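Local coordinates for protein cytosine-specific methyltransferase (Escherichia coli O157:H7 EDL933, PDB 3G7U) that probably methylates cytosine at C5 in DNA, taking the methyl group from S-adenosyl-L-methionine, as other members of the C5-methyltransferase family do, at residues Leu57-Glu60 against Ile61-Phe65; His260-Ile263 against Val264-Tyr268. All blocks are in the same frame, centred on the assembly; numbering follows the deposited sequence.

Both contacts lie at the start of a helix, where the residues leading into it meet its first two turns, and in each an N-cap side chain accepts from the backbone N-H three residues on. The helices, 59-66 and 262-269, lie on opposite sides of the chain's centre, contact centres about 53 Å apart. Interaction 1 is partly buried: most of its apolar side chains meet the main sheet or helix 94-110, while a water-bridged charge pair marks the outer side. Interaction 2 is a surface contact, capped by a serine with a weak bond. Interaction 1 packs a leucine on isoleucines and a phenylalanine; interaction 2 sets a histidine edge-to-face with a tyrosine and against a valine.

Interaction 1 of 2, residues Leu57-Glu60 against Ile61-Phe65; sequences LNAE and IIKGF
Asn58 caps the helix that starts at Ala59, its side-chain OD1 taking the N-H of Ile61 at 2.8 Å. The bond is nearly straight, 162° at the hydrogen, and the donor sits almost in line with the amide's own C=O. With chi1 at 62°, CG lies between the backbone N and the carbonyl carbon, which turns the amide back over the first turn; there it crosses Ile61 at about a right angle, ND2 coming to 3.6 Å from Ile61 CD1. Along the backbone, Asn58 O accepts from Ile62 N, Ala59 O from Lys63 N at 2.9 Å, and Glu60 O from Gly64 N. By contrast, Asn58 N is buried here without a partner anywhere in the model.

On the outer side Glu60 and Lys63 form a long salt bridge, 3.9 Å from OE2 to NZ. A water donates to Glu60 OE2 at 2.6 Å and accepts from Lys63 NZ at 2.7 Å, so the shorter link between the two charges runs through it. The extended lysine chain reaches this point by running past Ala59 O.

Leu57 folds its side chain under the turn. Its CD2 lies 3.7 Å from Phe65 CE2, meeting the ring obliquely, and also touches Ile61 CG2, while CB packs on Ile62 CD1. The Leu57-Ile62 pair, the residue before the cap against the fourth after it, has the positions of a hydrophobic staple; Phe65 and Ile61 extend the packing.

Arg105 NH2 and Glu109 OE1 of helix 94-110 hydrogen-bond to Leu57 O and Ala59 N, and Leu106 and Leu110 of that helix meet Ile62 and Ala59. Leu57 and Phe65 rest on Val30 and Met28 of strand 25-30, so helix 59-66 is joined to both a neighbouring helix and the main sheet.

Interaction 2 of 2, residues His260-Ile263 against Val264-Tyr268; sequences HSKI and VQERY
The N-terminal turn of helix 262-269 begins at an N-cap, Ser261, with His260 just before it folded back along the helix onto Val264 and Tyr268. An edge-to-face pair joins the two rings, whose centroids are 5.3 Å apart and whose planes stand at 81°. Tyr268 supplies the edge: its CE2 sits over the centre of the imidazole, 4.0 Å from His260 CE1. Val264 CG1 lies beside both rings, 3.9 Å from His260 CB and over one face of the tyrosine toward its rim. A chi1 of 167° carries this methyl away from the valine's own backbone N and into that position, while CG2 turns to the serine and comes 3.3 Å from Ser261 OG.

The cap itself is weak, with Val264 N 3.3 Å from Ser261 OG. The regular helix bonds are shorter: Ser261 O takes Gln265 N at 2.8 Å, Lys262 O takes Glu266 N, and Ile263 O takes Arg267 N. Lys262 and Glu266, one turn apart, leave NZ and OE2 4.5 Å from each other, opposite charges that are near but too far for a salt bridge.

The polar ends of two side chains are anchored beyond this turn. His260 NE2 hydrogen-bonds to the backbone N of Val318, fixing the ring against which the tyrosine rests, and Arg267 forms a salt bridge with Asp277. Tyr268 also packs on Ser280 and Ile311, tying the helix to neighbouring loops. Serine at the N-cap, accepting from the N-H three residues on, is a classic helix N-terminus; here the histidine before it adds a ring contact two turns along.

Interaction 1 of 2, residues Leu57-Glu60 against Ile61-Phe65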
loop_
_atom_site.group_PDB
_atom_site.type_symbol
_atom_site.label_atom_id
_atom_site.label_comp_id
_atom_site.label_asym_id
_atom_site.label_seq_id
_atom_site.Cartn_x
_atom_site.Cartn_y
_atom_site.Cartn_z
ATOM N N LEU A 57 -15.740 -2.570 -17.345
ATOM C CA LEU A 57 -14.550 -3.042 -18.083
ATOM C C LEU A 57 -14.688 -4.504 -18.484
ATOM O O LEU A 57 -15.343 -5.305 -17.811
ATOM C CB LEU A 57 -13.232 -2.836 -17.292
ATOM C CG LEU A 57 -12.921 -1.395 -16.846
ATOM C CD1 LEU A 57 -11.592 -1.364 -16.084
ATOM C CD2 LEU A 57 -12.937 -0.346 -18.017
ATOM N N ASN A 58 -14.032 -4.843 -19.596
ATOM C CA ASN A 58 -13.819 -6.217 -19.997
ATOM C C ASN A 58 -12.492 -6.272 -20.749
ATOM O O ASN A 58 -11.844 -5.232 -20.952
ATOM C CB ASN A 58 -14.982 -6.754 -20.838
ATOM C CG ASN A 58 -15.171 -5.987 -22.129
ATOM O OD1 ASN A 58 -14.197 -5.592 -22.771
ATOM N ND2 ASN A 58 -16.424 -5.734 -22.490
ATOM N N ALA A 59 -12.057 -7.477 -21.126
ATOM C CA ALA A 59 -10.757 -7.640 -21.750
ATOM C C ALA A 59 -10.617 -6.822 -23.031
ATOM O O ALA A 59 -9.562 -6.246 -23.284
ATOM C CB ALA A 59 -10.527 -9.160 -22.052
ATOM N N GLU A 60 -11.668 -6.777 -23.843
ATOM C CA GLU A 60 -11.578 -6.049 -25.132
ATOM C C GLU A 60 -11.482 -4.538 -24.925
ATOM O O GLU A 60 -10.754 -3.845 -25.635
ATOM C CB GLU A 60 -12.774 -6.373 -26.043
ATOM C CG GLU A 60 -12.563 -7.606 -26.922
ATOM C CD GLU A 60 -11.308 -7.511 -27.826
ATOM O OE1 GLU A 60 -11.111 -6.492 -28.533
ATOM O OE2 GLU A 60 -10.514 -8.472 -27.832
ATOM N N ILE A 61 -12.214 -4.037 -23.935
ATOM C CA ILE A 61 -12.192 -2.600 -23.638
ATOM C C ILE A 61 -10.785 -2.255 -23.174
ATOM O O ILE A 61 -10.158 -1.268 -23.632
ATOM C CB ILE A 61 -13.269 -2.261 -22.569
ATOM C CG1 ILE A 61 -14.642 -2.369 -23.232
ATOM C CG2 ILE A 61 -13.112 -0.850 -22.029
ATOM C CD1 ILE A 61 -15.776 -2.200 -22.275
ATOM N N ILE A 62 -10.276 -3.081 -22.267
ATOM C CA ILE A 62 -8.903 -2.867 -21.761
ATOM C C ILE A 62 -7.814 -2.913 -22.834
ATOM O O ILE A 62 -6.911 -2.069 -22.855
ATOM C CB ILE A 62 -8.591 -3.810 -20.561
ATOM C CG1 ILE A 62 -9.389 -3.307 -19.354
ATOM C CG2 ILE A 62 -7.106 -3.772 -20.248
ATOM C CD1 ILE A 62 -9.516 -4.296 -18.182
ATOM N N LYS A 63 -7.899 -3.882 -23.744
ATOM C CA LYS A 63 -6.950 -3.925 -24.877
ATOM C C LYS A 63 -7.090 -2.680 -25.770
ATOM O O LYS A 63 -6.085 -2.160 -26.271
ATOM C CB LYS A 63 -7.150 -5.211 -25.699
ATOM C CG LYS A 63 -6.753 -6.503 -24.979
ATOM C CD LYS A 63 -7.488 -7.713 -25.612
ATOM C CE LYS A 63 -7.041 -9.033 -25.003
ATOM N NZ LYS A 63 -7.906 -10.157 -25.501
ATOM N N GLY A 64 -8.320 -2.198 -25.911
ATOM C CA GLY A 64 -8.643 -0.940 -26.600
ATOM C C GLY A 64 -7.998 0.276 -25.991
ATOM O O GLY A 64 -7.572 1.174 -26.700
ATOM N N PHE A 65 -7.906 0.314 -24.659
ATOM C CA PHE A 65 -7.210 1.413 -24.000
ATOM C C PHE A 65 -5.758 1.434 -24.385
ATOM O O PHE A 65 -5.183 2.502 -24.590
ATOM C CB PHE A 65 -7.252 1.250 -22.467
ATOM C CG PHE A 65 -8.616 1.418 -21.831
ATOM C CD1 PHE A 65 -9.665 2.081 -22.459
ATOM C CD2 PHE A 65 -8.817 0.963 -20.530
ATOM C CE1 PHE A 65 -10.904 2.233 -21.840
ATOM C CE2 PHE A 65 -10.051 1.130 -19.882
ATOM C CZ PHE A 65 -11.092 1.777 -20.526
HETATM O O HOH W 1 -10.567 -10.179 -25.914
#

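Interaction 2 of 2, residues His260-Ile263 against Val264-Tyr268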
loop_
_atom_site.group_PDB
_atom_site.type_symbol
_atom_site.label_atom_id
_atom_site.label_comp_id
_atom_site.label_asym_id
_atom_site.label_seq_id
_atom_site.Cartn_x
_atom_site.Cartn_y
_atom_site.Cartn_z
ATOM N N HIS A 260 -4.116 21.010 18.705
ATOM C CA HIS A 260 -4.888 20.441 19.822
ATOM C C HIS A 260 -5.087 21.479 20.936
ATOM O O HIS A 260 -4.184 22.262 21.224
ATOM C CB HIS A 260 -4.164 19.224 20.452
ATOM C CG HIS A 260 -3.845 18.121 19.485
ATOM N ND1 HIS A 260 -4.815 17.451 18.777
ATOM C CD2 HIS A 260 -2.667 17.545 19.142
ATOM C CE1 HIS A 260 -4.257 16.514 18.029
ATOM N NE2 HIS A 260 -2.948 16.557 18.223
ATOM N N SER A 261 -6.235 21.438 21.612
ATOM C CA SER A 261 -6.408 22.258 22.826
ATOM C C SER A 261 -5.421 21.825 23.922
ATOM O O SER A 261 -4.936 20.698 23.886
ATOM C CB SER A 261 -7.828 22.147 23.327
ATOM O OG SER A 261 -8.044 20.869 23.858
ATOM N N LYS A 262 -5.113 22.710 24.884
ATOM C CA LYS A 262 -4.127 22.413 25.938
ATOM C C LYS A 262 -4.570 21.269 26.799
ATOM O O LYS A 262 -3.748 20.511 27.277
ATOM C CB LYS A 262 -3.826 23.631 26.830
ATOM C CG LYS A 262 -2.992 24.693 26.151
ATOM C CD LYS A 262 -1.508 24.486 26.414
ATOM C CE LYS A 262 -1.096 25.121 27.731
ATOM N NZ LYS A 262 0.349 24.897 28.020
ATOM N N ILE A 263 -5.875 21.144 26.980
ATOM C CA ILE A 263 -6.416 20.065 27.778
ATOM C C ILE A 263 -6.193 18.728 27.075
ATOM O O ILE A 263 -5.790 17.754 27.717
ATOM C CB ILE A 263 -7.874 20.341 28.209
ATOM C CG1 ILE A 263 -7.828 21.377 29.353
ATOM C CG2 ILE A 263 -8.583 19.044 28.646
ATOM C CD1 ILE A 263 -9.142 21.695 30.036
ATOM N N VAL A 264 -6.379 18.715 25.754
ATOM C CA VAL A 264 -6.088 17.523 24.962
ATOM C C VAL A 264 -4.594 17.228 25.031
ATOM O O VAL A 264 -4.174 16.104 25.325
ATOM C CB VAL A 264 -6.595 17.673 23.516
ATOM C CG1 VAL A 264 -6.030 16.582 22.623
ATOM C CG2 VAL A 264 -8.108 17.620 23.484
ATOM N N GLN A 265 -3.799 18.263 24.824
ATOM C CA GLN A 265 -2.362 18.159 24.836
ATOM C C GLN A 265 -1.844 17.612 26.171
ATOM O O GLN A 265 -0.926 16.795 26.197
ATOM C CB GLN A 265 -1.794 19.538 24.561
ATOM C CG GLN A 265 -0.344 19.593 24.248
ATOM C CD GLN A 265 0.063 20.917 23.624
ATOM O OE1 GLN A 265 1.219 21.315 23.714
ATOM N NE2 GLN A 265 -0.882 21.602 22.990
ATOM N N GLU A 266 -2.443 18.050 27.281
ATOM C CA GLU A 266 -2.006 17.584 28.603
ATOM C C GLU A 266 -2.407 16.125 28.827
ATOM O O GLU A 266 -1.661 15.333 29.407
ATOM C CB GLU A 266 -2.542 18.502 29.708
ATOM C CG GLU A 266 -1.618 19.697 29.983
ATOM C CD GLU A 266 -2.329 20.902 30.622
ATOM O OE1 GLU A 266 -3.515 20.790 31.028
ATOM O OE2 GLU A 266 -1.686 21.976 30.706
ATOM N N ARG A 267 -3.570 15.765 28.317
ATOM C CA ARG A 267 -4.029 14.404 28.370
ATOM C C ARG A 267 -3.093 13.488 27.561
ATOM O O ARG A 267 -2.739 12.409 28.038
ATOM C CB ARG A 267 -5.438 14.344 27.829
ATOM C CG ARG A 267 -6.351 13.420 28.565
ATOM C CD ARG A 267 -7.767 13.657 28.144
ATOM N NE ARG A 267 -8.002 13.256 26.764
ATOM C CZ ARG A 267 -8.734 13.959 25.906
ATOM N NH1 ARG A 267 -9.294 15.097 26.293
ATOM N NH2 ARG A 267 -8.895 13.537 24.661
ATOM N N TYR A 268 -2.676 13.923 26.368
ATOM C CA TYR A 268 -1.775 13.117 25.537
ATOM C C TYR A 268 -0.381 13.024 26.152
ATOM O O TYR A 268 0.242 11.953 26.129
ATOM C CB TYR A 268 -1.659 13.671 24.106
ATOM C CG TYR A 268 -2.894 13.569 23.249
ATOM C CD1 TYR A 268 -4.010 12.821 23.631
ATOM C CD2 TYR A 268 -2.946 14.228 22.017
ATOM C CE1 TYR A 268 -5.136 12.737 22.826
ATOM C CE2 TYR A 268 -4.089 14.139 21.194
ATOM C CZ TYR A 268 -5.162 13.390 21.611
ATOM O OH TYR A 268 -6.264 13.336 20.812
#